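2-oxoadipate dioxygenase/decarboxylase, chloroplastic/amyloplastic (Oryza sativa, PDB 6W1K) catalyses the iron(II)-dependent decarboxylation and hydroxylation of 2-oxoadipate to D-2-hydroxyglutarate in a lysine catabolic pathway, and takes part in regulating starch synthesis in the grain. Local coordinates at residues Glu45-Tyr50 with Ser205-Ile210; Lys167-Asp172 with Thr252-Ile257; Thr186-Tyr191 with Glu259-Ser264; Leu238-Ser243 with Glu270-Pro275. One frame throughout, in Å; residues are numbered along the deposited sequence.

In the fold
Contact 3 is the most buried of the four and contact 2 lies at the surface, while contacts 1 and 4 are partly buried. Contacts 3 and 4 both use strand 258-271, one at its beginning and one at its end, with nearest atoms about 9 Å apart. Contacts 2 and 3 touch through Phe253, which packs on Val188 and Ile261; contacts 1 and 4 meet where Glu270 OE1 takes up the backbone N of Ile210. Chemistry follows place: sheet pairing in contact 4, side-chain amide and guanidinium bonds in contact 3, a phenol-carboxylate bond in contact 1, and a turn docked on a helix start in contact 2.

Contact 1 (Glu45-Tyr50 with Ser205-Ile210); sequences ELVRSY and SDIRSI. With SO4 (sulfate ion), chain G; SO4 (sulfate ion), chain H.
Tyr50 and Asp206 supply the polar link: the phenol OH donates to Asp206 OD2 at 2.7 Å. The carboxylate oxygen sits at the ring's edge, in its plane, and is met on its syn side, with ring and carboxylate planes 33° apart. Tyrosine suits the end of helix 38-51 because, with CG anti to the backbone N (chi1 -175°), its long ring spans the gap to the 3-10 turn 206-208 before helix 210-219.

Apolar contacts lie beside this bond. Ile207 brings CG2 to 3.6 Å from Tyr50 CE2, and its CD1 lies 4.3 Å from Val47 CG1, one turn back along the helix. Phe216 of helix 210-219 touches Val47, Tyr50 and Ile207 alike, extending the apolar patch. Ser205 OG comes up at the ring edge, while Ser205 N is bonded to Asp51.

Within the turn, Ser205 O is gripped from opposite faces by Arg208 N and Arg208 NH1. Sulfate ions, probably from the crystallisation liquor, sit at the edges of the Arg48 and Arg208 guanidinium groups; Arg48 NE donates to O3 of its sulfate at 2.7 Å, while Arg208 NH2 makes only a weak bond to its own.

Were Asp206 an alanine, the Tyr50 hydroxyl would probably be left without this acceptor and the ring held mainly by Ile207 and Phe216. The chemistry implies an apolar inner side, at buried Val47 and Ile207, joined to a polar rim, where one ring serves both.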
# COMPACT_ATOMS: atom_id res chain seq x y z
N GLU A 45 0.86 -17.47 -2.62
CA GLU A 45 0.69 -18.86 -3.04
C GLU A 45 0.28 -19.74 -1.86
O GLU A 45 -0.57 -20.63 -2.01
CB GLU A 45 1.99 -19.37 -3.67
CG GLU A 45 2.31 -18.66 -4.99
CD GLU A 45 3.71 -18.97 -5.53
OE1 GLU A 45 4.53 -19.56 -4.79
OE2 GLU A 45 3.99 -18.62 -6.71
N LEU A 46 0.87 -19.51 -0.68
CA LEU A 46 0.55 -20.36 0.47
C LEU A 46 -0.90 -20.19 0.90
O LEU A 46 -1.56 -21.15 1.30
CB LEU A 46 1.49 -20.04 1.64
CG LEU A 46 2.94 -20.52 1.53
CD1 LEU A 46 3.79 -19.90 2.65
CD2 LEU A 46 3.03 -22.05 1.57
N VAL A 47 -1.39 -18.95 0.87
CA VAL A 47 -2.77 -18.70 1.26
C VAL A 47 -3.73 -19.34 0.26
O VAL A 47 -4.76 -19.91 0.64
CB VAL A 47 -3.00 -17.19 1.39
CG1 VAL A 47 -4.49 -16.91 1.57
CG2 VAL A 47 -2.16 -16.62 2.55
N ARG A 48 -3.43 -19.22 -1.03
CA ARG A 48 -4.30 -19.82 -2.04
C ARG A 48 -4.38 -21.32 -1.84
O ARG A 48 -5.47 -21.90 -1.91
CB ARG A 48 -3.79 -19.48 -3.44
CG ARG A 48 -4.44 -20.29 -4.56
CD ARG A 48 -5.87 -19.84 -4.83
NE ARG A 48 -6.47 -20.53 -5.98
CZ ARG A 48 -6.35 -20.13 -7.24
NH1 ARG A 48 -5.66 -19.03 -7.53
NH2 ARG A 48 -6.93 -20.81 -8.22
N SER A 49 -3.24 -21.98 -1.58
CA SER A 49 -3.24 -23.43 -1.41
C SER A 49 -3.99 -23.84 -0.16
O SER A 49 -4.68 -24.86 -0.14
CB SER A 49 -1.80 -23.94 -1.34
OG SER A 49 -1.11 -23.74 -2.56
N TYR A 50 -3.85 -23.07 0.92
CA TYR A 50 -4.48 -23.40 2.18
C TYR A 50 -5.98 -23.09 2.18
O TYR A 50 -6.78 -23.89 2.67
CB TYR A 50 -3.79 -22.62 3.30
CG TYR A 50 -4.26 -22.96 4.68
CD1 TYR A 50 -3.66 -23.99 5.41
CD2 TYR A 50 -5.31 -22.27 5.26
CE1 TYR A 50 -4.08 -24.31 6.69
CE2 TYR A 50 -5.75 -22.59 6.54
CZ TYR A 50 -5.13 -23.61 7.25
OH TYR A 50 -5.56 -23.93 8.51
N SER A 205 -11.34 -20.25 5.32
CA SER A 205 -10.84 -21.19 6.32
C SER A 205 -10.59 -20.47 7.64
O SER A 205 -10.92 -19.29 7.82
CB SER A 205 -9.59 -21.89 5.81
OG SER A 205 -8.50 -20.99 5.86
N ASP A 206 -9.94 -21.15 8.59
CA ASP A 206 -9.74 -20.59 9.92
C ASP A 206 -8.77 -19.41 9.92
O ASP A 206 -8.78 -18.62 10.87
CB ASP A 206 -9.26 -21.70 10.87
CG ASP A 206 -7.81 -22.11 10.61
OD1 ASP A 206 -7.10 -22.38 11.60
OD2 ASP A 206 -7.38 -22.15 9.44
N ILE A 207 -7.95 -19.25 8.89
CA ILE A 207 -7.03 -18.12 8.86
C ILE A 207 -7.74 -16.84 8.43
O ILE A 207 -7.11 -15.80 8.26
CB ILE A 207 -5.83 -18.41 7.94
CG1 ILE A 207 -6.28 -18.71 6.51
CG2 ILE A 207 -5.03 -19.61 8.47
CD1 ILE A 207 -5.13 -18.60 5.49
N ARG A 208 -9.06 -16.90 8.27
CA ARG A 208 -9.83 -15.67 8.13
C ARG A 208 -9.76 -14.81 9.39
O ARG A 208 -9.94 -13.59 9.30
CB ARG A 208 -11.29 -15.99 7.81
CG ARG A 208 -12.10 -16.53 8.97
CD ARG A 208 -13.50 -16.90 8.48
NE ARG A 208 -14.36 -17.37 9.55
CZ ARG A 208 -14.34 -18.60 10.04
NH1 ARG A 208 -13.50 -19.50 9.56
NH2 ARG A 208 -15.16 -18.93 11.02
N SER A 209 -9.51 -15.40 10.55
CA SER A 209 -9.21 -14.63 11.74
C SER A 209 -7.74 -14.21 11.71
O SER A 209 -6.85 -15.04 11.51
CB SER A 209 -9.50 -15.43 13.00
OG SER A 209 -8.98 -14.75 14.13
N ILE A 210 -7.49 -12.91 11.92
CA ILE A 210 -6.14 -12.40 11.64
C ILE A 210 -5.13 -12.95 12.64
O ILE A 210 -3.95 -13.14 12.30
CB ILE A 210 -6.15 -10.86 11.63
CG1 ILE A 210 -4.81 -10.34 11.07
CG2 ILE A 210 -6.47 -10.32 13.00
CD1 ILE A 210 -4.90 -8.92 10.52
S SO4 G . -8.37 -23.91 -6.15
O1 SO4 G . -9.26 -23.10 -6.98
O2 SO4 G . -9.16 -24.62 -5.13
O3 SO4 G . -7.39 -23.05 -5.49
O4 SO4 G . -7.68 -24.89 -6.99
S SO4 H . -13.58 -22.75 11.49
O1 SO4 H . -14.94 -22.23 11.63
O2 SO4 H . -13.29 -22.96 10.07
O3 SO4 H . -12.63 -21.81 12.06
O4 SO4 H . -13.50 -24.04 12.18

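Contact 2 (Lys167-Asp172 with Thr252-Ile257); sequences KPIYSD and TFADGI
Tyr170 and Asp255 meet where helix 170-179 begins: Tyr170 N donates to Asp255 OD1 at 3.1 Å, on the syn side of the carboxylate, and more weakly to OD2. Asp255 CG lies between its backbone N and carbonyl carbon (chi1 43°), which swings the acid to the helix start, where its charge would probably be favoured by the helix dipole. A water donates to Asp255 OD2 and accepts a weak bond from Ser171 N. Beside it, Ala254 N donates to Pro168 O at 2.8 Å, nearly straight at 176°. At the far end Lys167 NZ reaches Thr252 O in the carbonyl plane, 2.9 Å away.

The partners of the helix start sit on a type I beta turn, Phe253 to Gly256, which joins strands 248-252 and 258-271 as a hairpin; Gly256 takes the positive phi (94°) that favours glycine.

Under the turn, Phe253 presents a face to Tyr170, whose CA makes a CH-pi contact 4.1 Å from the ring centroid; the two rings are inclined at 55°. Ile257 CG2 packs on Tyr170 CD2, and the small Ala254 CB fits against Ile169 CG2.

Further out, Phe251 meets Phe253 edge-to-face and Lys167 as a cation-pi partner. Val188 of helix 181-189 packs on both Pro168 and Phe253.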
# COMPACT_ATOMS: atom_id res chain seq x y z
N LYS A 167 19.23 7.02 -12.05
CA LYS A 167 19.59 6.05 -11.02
C LYS A 167 20.39 6.76 -9.94
O LYS A 167 21.28 7.54 -10.26
CB LYS A 167 20.45 4.93 -11.62
CG LYS A 167 20.33 3.59 -10.93
CD LYS A 167 21.12 2.49 -11.67
CE LYS A 167 20.28 1.20 -11.82
NZ LYS A 167 21.07 -0.07 -11.57
N PRO A 168 20.10 6.53 -8.67
CA PRO A 168 20.79 7.27 -7.60
C PRO A 168 22.21 6.78 -7.37
O PRO A 168 22.55 5.63 -7.67
CB PRO A 168 19.94 6.99 -6.36
CG PRO A 168 18.79 6.17 -6.81
CD PRO A 168 19.03 5.65 -8.16
N ILE A 169 23.06 7.70 -6.87
CA ILE A 169 24.38 7.33 -6.38
C ILE A 169 24.24 6.96 -4.91
O ILE A 169 23.38 7.48 -4.19
CB ILE A 169 25.44 8.44 -6.57
CG1 ILE A 169 25.08 9.66 -5.72
CG2 ILE A 169 25.51 8.84 -8.05
CD1 ILE A 169 25.99 10.82 -5.90
N TYR A 170 25.11 6.06 -4.47
CA TYR A 170 24.97 5.48 -3.14
C TYR A 170 25.09 6.56 -2.06
O TYR A 170 24.36 6.53 -1.07
CB TYR A 170 26.05 4.40 -2.92
CG TYR A 170 25.89 3.69 -1.58
CD1 TYR A 170 24.66 3.19 -1.20
CD2 TYR A 170 26.95 3.53 -0.69
CE1 TYR A 170 24.48 2.56 0.03
CE2 TYR A 170 26.77 2.89 0.55
CZ TYR A 170 25.53 2.41 0.90
OH TYR A 170 25.34 1.77 2.11
N SER A 171 26.02 7.50 -2.24
CA SER A 171 26.21 8.55 -1.24
C SER A 171 24.90 9.29 -0.98
O SER A 171 24.61 9.65 0.16
CB SER A 171 27.27 9.54 -1.71
OG SER A 171 26.93 10.11 -2.96
N ASP A 172 24.11 9.51 -2.01
CA ASP A 172 22.86 10.24 -1.80
C ASP A 172 21.86 9.38 -1.03
O ASP A 172 21.13 9.88 -0.16
CB ASP A 172 22.26 10.67 -3.13
CG ASP A 172 23.01 11.85 -3.80
OD1 ASP A 172 23.78 12.55 -3.11
OD2 ASP A 172 22.79 12.07 -5.02
N THR A 252 22.61 -1.98 -7.73
CA THR A 252 23.83 -1.32 -8.20
C THR A 252 23.53 0.16 -8.45
O THR A 252 22.81 0.51 -9.38
CB THR A 252 24.37 -2.03 -9.43
OG1 THR A 252 24.72 -3.37 -9.04
CG2 THR A 252 25.66 -1.34 -9.96
N PHE A 253 24.08 1.01 -7.60
CA PHE A 253 23.93 2.44 -7.73
C PHE A 253 24.76 2.99 -8.90
O PHE A 253 25.65 2.33 -9.44
CB PHE A 253 24.30 3.10 -6.39
CG PHE A 253 23.34 2.77 -5.29
CD1 PHE A 253 23.47 1.59 -4.56
CD2 PHE A 253 22.28 3.62 -5.00
CE1 PHE A 253 22.58 1.28 -3.56
CE2 PHE A 253 21.37 3.30 -4.00
CZ PHE A 253 21.52 2.13 -3.29
N ALA A 254 24.45 4.23 -9.26
CA ALA A 254 25.00 4.84 -10.46
C ALA A 254 26.50 5.01 -10.38
O ALA A 254 27.15 5.12 -11.43
CB ALA A 254 24.36 6.19 -10.74
N ASP A 255 27.08 5.10 -9.18
CA ASP A 255 28.53 5.23 -9.05
C ASP A 255 29.22 3.87 -8.98
O ASP A 255 30.39 3.81 -8.59
CB ASP A 255 28.89 6.07 -7.81
CG ASP A 255 28.05 5.74 -6.56
OD1 ASP A 255 27.14 4.89 -6.57
OD2 ASP A 255 28.32 6.39 -5.52
N GLY A 256 28.51 2.78 -9.30
CA GLY A 256 29.09 1.46 -9.38
C GLY A 256 28.97 0.62 -8.11
O GLY A 256 29.23 -0.59 -8.15
N ILE A 257 28.54 1.22 -7.01
CA ILE A 257 28.50 0.56 -5.71
C ILE A 257 27.25 -0.31 -5.62
O ILE A 257 26.13 0.15 -5.90
CB ILE A 257 28.56 1.60 -4.58
CG1 ILE A 257 29.91 2.31 -4.62
CG2 ILE A 257 28.30 0.95 -3.22
CD1 ILE A 257 29.95 3.53 -3.74
O HOH W 1 20.71 -2.83 -9.59
O HOH W 2 28.96 7.20 -3.28

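Contact 3 (Thr186-Tyr191 with Glu259-Ser264); sequences TLVNGY and ESIPRS
Asn189, at the end of helix 181-189, bonds to Pro262 of strand 258-271 and to Arg263 in the loop residues that follow Pro262, tying the helix to the mixed sheet of a family placed in the glyoxalase clan. Its amide works with both ends. ND2 donates to Pro262 O at 2.9 Å, the acceptor lying close to the amide plane, while OD1 accepts from Arg263 NH1 at 3.1 Å. That donor stands above the carbonyl plane, 53° out of it, although OD1 lies at the edge of the guanidinium, whose plane is turned 64° from the amide. Asparagine fits because it offers a donor and an acceptor from one short arm; ND2 also bonds to Trp185 O. With an alanine in place of Asn189, Pro262 O and Arg263 NH1 would probably each lose a partner, and the guanidinium would be likely to turn more easily.

Around this amide, Arg263 CD too comes to 3.3 Å from Asn189 OD1. Arg263 bends at chi2 (-63°), which brings its end back over Ile261, whose CD1 lies against a guanidinium face. In contrast to the amide, gripped by directed bonds, Val188 and Ile261 meet only tip to tip, CG2 and CD1 4.0 Å apart, with no polar bond; Phe173 touches both. Gly190, at positive phi, lets the chain leave the helix.

A single water bridges the two segments, donating to Asn189 OD1 at 3.0 Å and to Ser264 OG at 2.7 Å.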
# COMPACT_ATOMS: atom_id res chain seq x y z
N THR A 186 11.82 5.68 -1.32
CA THR A 186 11.23 6.22 -2.54
C THR A 186 12.29 6.54 -3.58
O THR A 186 12.03 6.36 -4.78
CB THR A 186 10.40 7.44 -2.17
OG1 THR A 186 9.51 7.08 -1.11
CG2 THR A 186 9.54 7.94 -3.28
N LEU A 187 13.50 6.93 -3.16
CA LEU A 187 14.54 7.21 -4.13
C LEU A 187 14.83 6.00 -4.99
O LEU A 187 15.03 6.12 -6.21
CB LEU A 187 15.82 7.68 -3.41
CG LEU A 187 16.93 8.11 -4.35
CD1 LEU A 187 16.54 9.38 -5.07
CD2 LEU A 187 18.26 8.33 -3.57
N VAL A 188 14.85 4.81 -4.39
CA VAL A 188 15.23 3.62 -5.13
C VAL A 188 14.03 2.80 -5.62
O VAL A 188 14.22 1.90 -6.45
CB VAL A 188 16.18 2.72 -4.31
CG1 VAL A 188 17.52 3.44 -4.09
CG2 VAL A 188 15.58 2.33 -2.98
N ASN A 189 12.82 3.09 -5.16
CA ASN A 189 11.63 2.34 -5.60
C ASN A 189 10.62 3.18 -6.37
O ASN A 189 9.82 2.62 -7.13
CB ASN A 189 10.90 1.69 -4.40
CG ASN A 189 11.68 0.53 -3.77
OD1 ASN A 189 11.69 -0.58 -4.28
ND2 ASN A 189 12.35 0.81 -2.66
N GLY A 190 10.60 4.50 -6.18
CA GLY A 190 9.71 5.33 -6.97
C GLY A 190 8.26 4.96 -6.74
O GLY A 190 7.82 4.71 -5.61
N TYR A 191 7.51 4.93 -7.82
CA TYR A 191 6.08 4.68 -7.82
C TYR A 191 5.71 3.19 -7.80
O TYR A 191 4.55 2.84 -8.08
CB TYR A 191 5.49 5.35 -9.05
CG TYR A 191 5.55 6.85 -9.06
CD1 TYR A 191 4.75 7.60 -8.22
CD2 TYR A 191 6.40 7.52 -9.95
CE1 TYR A 191 4.78 8.97 -8.24
CE2 TYR A 191 6.43 8.88 -9.98
CZ TYR A 191 5.60 9.60 -9.13
OH TYR A 191 5.62 10.98 -9.17
N GLU A 259 24.82 -2.31 -3.12
CA GLU A 259 24.47 -2.32 -1.71
C GLU A 259 23.02 -2.74 -1.55
O GLU A 259 22.24 -2.71 -2.51
CB GLU A 259 24.69 -0.95 -1.06
CG GLU A 259 26.05 -0.86 -0.38
CD GLU A 259 26.09 -1.76 0.87
OE1 GLU A 259 25.01 -2.04 1.47
OE2 GLU A 259 27.19 -2.21 1.22
N SER A 260 22.67 -3.13 -0.33
CA SER A 260 21.32 -3.64 -0.05
C SER A 260 20.31 -2.50 0.03
O SER A 260 20.60 -1.45 0.60
CB SER A 260 21.33 -4.44 1.26
OG SER A 260 20.07 -5.03 1.50
N ILE A 261 19.12 -2.72 -0.53
CA ILE A 261 18.04 -1.75 -0.42
C ILE A 261 16.75 -2.48 0.01
O ILE A 261 16.57 -3.66 -0.29
CB ILE A 261 17.75 -1.00 -1.75
CG1 ILE A 261 17.34 -1.99 -2.84
CG2 ILE A 261 18.89 -0.13 -2.20
CD1 ILE A 261 16.58 -1.42 -4.01
N PRO A 262 15.81 -1.75 0.59
CA PRO A 262 14.47 -2.32 0.82
C PRO A 262 13.60 -2.32 -0.43
O PRO A 262 13.58 -1.36 -1.21
CB PRO A 262 13.88 -1.40 1.90
CG PRO A 262 14.52 -0.05 1.61
CD PRO A 262 15.95 -0.40 1.18
N ARG A 263 12.90 -3.43 -0.65
CA ARG A 263 11.82 -3.47 -1.62
C ARG A 263 10.50 -3.36 -0.84
O ARG A 263 10.38 -2.52 0.07
CB ARG A 263 11.92 -4.72 -2.49
CG ARG A 263 13.16 -4.73 -3.43
CD ARG A 263 13.12 -3.60 -4.43
NE ARG A 263 13.94 -3.81 -5.61
CZ ARG A 263 14.20 -2.87 -6.50
NH1 ARG A 263 13.72 -1.64 -6.34
NH2 ARG A 263 14.95 -3.15 -7.56
N SER A 264 9.52 -4.17 -1.18
CA SER A 264 8.16 -4.00 -0.67
C SER A 264 7.82 -5.12 0.29
O SER A 264 8.64 -6.00 0.58
CB SER A 264 7.18 -3.93 -1.83
OG SER A 264 7.48 -2.81 -2.64
O HOH W 3 9.63 -2.76 -4.34

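Contact 4 (Leu238-Ser243 with Glu270-Pro275); sequences LLQQSS and ERLVLP. With OOG (2-oxoadipic acid), chain F.
Leu238 and Leu272 begin an antiparallel pairing of strand 239-243 with the end of strand 258-271, neighbours in the mixed sheet that carries the metal site. Three backbone bonds hold it: Leu272 N to Leu238 O at 2.8 Å, and a reciprocal pair between Gln240 and Glu270, in which Glu270 N reaches Gln240 O at 2.8 Å. Leu239 and Arg271 form the non-hydrogen-bonded pair between them.

Apolar contacts gather where the strands end. Leu238 spreads its two methyls, CD1 to Leu274 CD2 at 3.9 Å and to Pro275 CD, CD2 against Leu272 CB; a branched leucine can serve both directions. On the sheet face of Leu239 and Arg271, Leu239 has CG anti to the backbone N (chi1 175°), which lays CD1 over one face of the guanidinium, 4.0 Å from Arg271 NH2. The arginine's charge is met by Asp58, and its NH2 also by Gly293 O and Arg291 O.

Polar side chains take the other face: a water donates to Gln240 OE1 and weakly to Glu270 OE1, which also accepts from Ile210 N, while Gln240 NE2 is hydrogen-bonded to Gly237.

Next along the strand, Gln241 enters the substrate pocket. Its amide nitrogen is hydrogen-bonded to Glu267, a metal ligand with His59 and His195, and its OE1 to Asn298. Gln241 NE2 also makes a weak, bent bond of 2.7 Å to O3 of 2-oxoadipate.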
# COMPACT_ATOMS: atom_id res chain seq x y z
N LEU A 238 -11.88 -2.10 15.56
CA LEU A 238 -12.50 -2.66 14.37
C LEU A 238 -11.56 -2.83 13.18
O LEU A 238 -11.90 -3.55 12.23
CB LEU A 238 -13.68 -1.77 13.94
CG LEU A 238 -14.66 -1.48 15.08
CD1 LEU A 238 -15.81 -0.60 14.59
CD2 LEU A 238 -15.21 -2.77 15.72
N LEU A 239 -10.39 -2.20 13.20
CA LEU A 239 -9.41 -2.35 12.14
C LEU A 239 -8.15 -2.93 12.75
O LEU A 239 -7.51 -2.30 13.60
CB LEU A 239 -9.15 -1.02 11.45
CG LEU A 239 -8.04 -1.08 10.39
CD1 LEU A 239 -8.41 -2.05 9.23
CD2 LEU A 239 -7.79 0.34 9.88
N GLN A 240 -7.80 -4.15 12.33
CA GLN A 240 -6.66 -4.87 12.86
C GLN A 240 -5.74 -5.25 11.71
O GLN A 240 -6.18 -5.85 10.72
CB GLN A 240 -7.12 -6.11 13.64
CG GLN A 240 -8.32 -5.83 14.54
CD GLN A 240 -8.58 -6.93 15.57
OE1 GLN A 240 -7.97 -8.00 15.53
NE2 GLN A 240 -9.49 -6.66 16.50
N GLN A 241 -4.46 -4.89 11.83
CA GLN A 241 -3.56 -4.99 10.69
C GLN A 241 -2.23 -5.57 11.12
O GLN A 241 -1.77 -5.33 12.23
CB GLN A 241 -3.34 -3.62 10.06
CG GLN A 241 -4.59 -2.99 9.47
CD GLN A 241 -4.35 -1.55 9.07
OE1 GLN A 241 -4.60 -0.62 9.85
NE2 GLN A 241 -3.88 -1.36 7.86
N SER A 242 -1.66 -6.39 10.24
CA SER A 242 -0.30 -6.92 10.40
C SER A 242 0.38 -6.87 9.05
O SER A 242 -0.26 -6.70 8.01
CB SER A 242 -0.32 -8.34 10.97
OG SER A 242 -1.07 -9.20 10.14
N SER A 243 1.71 -7.00 9.05
CA SER A 243 2.49 -6.84 7.83
C SER A 243 3.80 -7.61 7.97
O SER A 243 4.32 -7.76 9.08
CB SER A 243 2.83 -5.38 7.51
OG SER A 243 3.69 -4.82 8.47
N GLU A 270 -7.93 -7.12 8.87
CA GLU A 270 -9.27 -7.57 9.22
C GLU A 270 -10.11 -6.35 9.57
O GLU A 270 -9.71 -5.55 10.43
CB GLU A 270 -9.27 -8.55 10.40
CG GLU A 270 -10.67 -9.17 10.67
CD GLU A 270 -10.66 -10.39 11.60
OE1 GLU A 270 -9.57 -10.88 11.93
OE2 GLU A 270 -11.75 -10.85 12.02
N ARG A 271 -11.24 -6.20 8.90
CA ARG A 271 -12.20 -5.15 9.21
C ARG A 271 -13.40 -5.80 9.88
O ARG A 271 -14.11 -6.61 9.26
CB ARG A 271 -12.61 -4.40 7.95
CG ARG A 271 -11.41 -3.83 7.16
CD ARG A 271 -11.83 -3.07 5.85
NE ARG A 271 -10.64 -2.40 5.32
CZ ARG A 271 -10.22 -1.20 5.70
NH1 ARG A 271 -9.11 -0.70 5.18
NH2 ARG A 271 -10.91 -0.49 6.57
N LEU A 272 -13.65 -5.43 11.13
CA LEU A 272 -14.75 -6.02 11.88
C LEU A 272 -16.06 -5.28 11.61
O LEU A 272 -16.07 -4.13 11.17
CB LEU A 272 -14.46 -6.00 13.38
CG LEU A 272 -13.31 -6.90 13.85
CD1 LEU A 272 -13.34 -6.96 15.39
CD2 LEU A 272 -13.38 -8.29 13.26
N VAL A 273 -17.17 -5.96 11.92
CA VAL A 273 -18.48 -5.37 11.71
C VAL A 273 -18.65 -4.12 12.58
O VAL A 273 -18.16 -4.05 13.71
CB VAL A 273 -19.59 -6.40 12.02
CG1 VAL A 273 -20.92 -5.86 11.63
CG2 VAL A 273 -19.34 -7.71 11.28
N LEU A 274 -19.37 -3.15 12.04
CA LEU A 274 -19.63 -1.93 12.79
C LEU A 274 -20.65 -2.18 13.90
O LEU A 274 -21.48 -3.10 13.80
CB LEU A 274 -20.14 -0.84 11.86
CG LEU A 274 -19.12 -0.26 10.88
CD1 LEU A 274 -19.84 0.53 9.79
CD2 LEU A 274 -18.10 0.61 11.62
N PRO A 275 -20.61 -1.37 14.96
CA PRO A 275 -21.51 -1.63 16.09
C PRO A 275 -22.98 -1.57 15.72
O PRO A 275 -23.77 -2.35 16.26
CB PRO A 275 -21.14 -0.53 17.10
CG PRO A 275 -20.43 0.55 16.28
CD PRO A 275 -19.74 -0.19 15.17
C2 OOG F . 1.79 2.77 3.85
C3 OOG F . 1.62 2.36 5.32
C4 OOG F . 0.20 2.69 5.80
C6 OOG F . -1.95 1.22 6.25
O4 OOG F . -2.34 1.98 7.18
O3 OOG F . -2.51 0.11 6.09
C5 OOG F . -0.81 1.64 5.34
C1 OOG F . 3.25 2.67 3.40
O1 OOG F . 3.61 3.23 2.42
O2 OOG F . 4.19 1.91 4.10
O5 OOG F . -0.72 1.14 4.27
O HOH W 4 -9.37 -10.57 15.28